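Local atomic coordinates of ribosome-binding factor A (Thermus thermophilus, PDB entry 2DYJ), a protein that assists late maturation of the 30S ribosomal subunit, binding free 30S particles and supporting efficient processing of 16S rRNA. Residues A[77-80]-A[81-85]. Sequence-based numbering, arbitrary orientation.
Sequences VRMR and RLPRL
The loop that leads from helix 66-74 into strand 84-89 of this KH-like domain turns sharply at R80 and R81, bringing M79 against L82 and P83. M79 is the central side chain of the apolar contact. Its CG stands anti to the carbonyl carbon (chi1 -79°) and the chain bends at chi3, a course that lays the thioether along the inner side of the bend. SD lies 3.7 Å from CD of P83, the two side chains crossing at about a right angle, and 4.0 Å from CD1 of L82. Beyond the sulfur, the methyl CE of M79 reaches the backbone O of R81 at 3.4 Å. A long, flexible, unbranched residue suits this place because it can follow the curve of the chain and touch several residues in turn. With an alanine here, CD of P83 and the CD1 methyl of L82 would probably lose their sulfur partner, and a gap would be likely to open inside the bend.

L82 uses its two methyls differently: CD2 sits 3.6 Å from the backbone O of M79, while CD1, besides meeting the sulfur, approaches CB of V77 at 4.3 Å. The forked end of leucine thus reaches back across the turn to two residues of the incoming arm. P83 meets the methionine through its CD, and its ring restrains the backbone just before the strand begins. R80 and R81, by contrast, are exposed at the bend, where long charged chains can extend into solvent.

The apolar residues also reach the surrounding elements: V77 and M79 touch L12 and L8 of helix 5-21, L82 rests on A74 of helix 66-74, and P83 packs on L45 of strand 44-50. R84 then begins strand 84-89 beside strand 44-50, salt-bridged to E66 at the start of helix 66-74.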
# COMPACT_ATOMS: atom_id res chain seq x y z
N VAL A 77 1.59 -6.88 11.29
CA VAL A 77 0.81 -7.95 10.69
C VAL A 77 1.58 -9.25 10.87
O VAL A 77 2.80 -9.29 10.69
CB VAL A 77 0.57 -7.72 9.17
CG1 VAL A 77 -0.26 -8.87 8.60
CG2 VAL A 77 -0.13 -6.40 8.96
N ARG A 78 0.87 -10.30 11.25
CA ARG A 78 1.51 -11.58 11.47
C ARG A 78 1.55 -12.41 10.20
O ARG A 78 0.54 -12.98 9.78
CB ARG A 78 0.78 -12.35 12.58
CG ARG A 78 1.62 -13.43 13.24
CD ARG A 78 2.95 -12.85 13.72
NE ARG A 78 3.83 -13.87 14.29
CZ ARG A 78 3.62 -14.48 15.46
NH1 ARG A 78 2.55 -14.16 16.18
NH2 ARG A 78 4.47 -15.40 15.90
N MET A 79 2.72 -12.45 9.57
CA MET A 79 2.95 -13.21 8.34
C MET A 79 4.44 -13.55 8.36
O MET A 79 5.26 -12.69 8.66
CB MET A 79 2.66 -12.36 7.09
CG MET A 79 1.20 -12.21 6.70
SD MET A 79 1.02 -11.34 5.10
CE MET A 79 1.52 -12.67 3.97
N ARG A 80 4.79 -14.79 8.06
CA ARG A 80 6.18 -15.18 8.05
C ARG A 80 6.93 -14.32 7.05
O ARG A 80 8.00 -13.80 7.35
CB ARG A 80 6.31 -16.67 7.71
CG ARG A 80 6.32 -17.55 8.95
CD ARG A 80 5.10 -17.31 9.84
NE ARG A 80 5.37 -17.65 11.24
CZ ARG A 80 6.11 -16.90 12.05
NH1 ARG A 80 6.67 -15.78 11.61
NH2 ARG A 80 6.31 -17.28 13.31
N ARG A 81 6.37 -14.16 5.85
CA ARG A 81 7.01 -13.29 4.87
C ARG A 81 5.94 -12.32 4.34
O ARG A 81 4.93 -12.76 3.79
CB ARG A 81 7.60 -14.13 3.73
CG ARG A 81 8.61 -13.37 2.88
CD ARG A 81 9.39 -14.28 1.95
NE ARG A 81 10.33 -15.17 2.65
CZ ARG A 81 11.31 -14.76 3.45
NH1 ARG A 81 11.50 -13.47 3.67
NH2 ARG A 81 12.13 -15.65 4.00
N LEU A 82 6.15 -11.03 4.54
CA LEU A 82 5.20 -10.01 4.09
C LEU A 82 5.23 -9.87 2.56
O LEU A 82 6.25 -10.09 1.93
CB LEU A 82 5.52 -8.65 4.73
CG LEU A 82 5.02 -8.37 6.15
CD1 LEU A 82 3.50 -8.32 6.15
CD2 LEU A 82 5.51 -9.45 7.10
N PRO A 83 4.09 -9.52 1.95
CA PRO A 83 4.13 -9.38 0.50
C PRO A 83 4.89 -8.12 0.12
O PRO A 83 5.04 -7.20 0.94
CB PRO A 83 2.66 -9.28 0.12
CG PRO A 83 2.04 -8.62 1.30
CD PRO A 83 2.73 -9.28 2.48
N ARG A 84 5.38 -8.07 -1.11
CA ARG A 84 6.06 -6.87 -1.56
C ARG A 84 4.92 -6.04 -2.11
O ARG A 84 3.88 -6.58 -2.44
CB ARG A 84 7.10 -7.18 -2.64
CG ARG A 84 8.19 -8.13 -2.15
CD ARG A 84 8.65 -7.81 -0.72
NE ARG A 84 9.20 -6.46 -0.58
CZ ARG A 84 10.04 -6.11 0.40
NH1 ARG A 84 10.40 -7.02 1.31
NH2 ARG A 84 10.52 -4.87 0.50
N LEU A 85 5.11 -4.72 -2.21
CA LEU A 85 4.04 -3.84 -2.65
C LEU A 85 4.16 -3.27 -4.05
O LEU A 85 5.24 -2.85 -4.46
CB LEU A 85 3.94 -2.66 -1.68
CG LEU A 85 4.05 -3.12 -0.21
CD1 LEU A 85 4.20 -1.90 0.74
CD2 LEU A 85 2.78 -3.90 0.14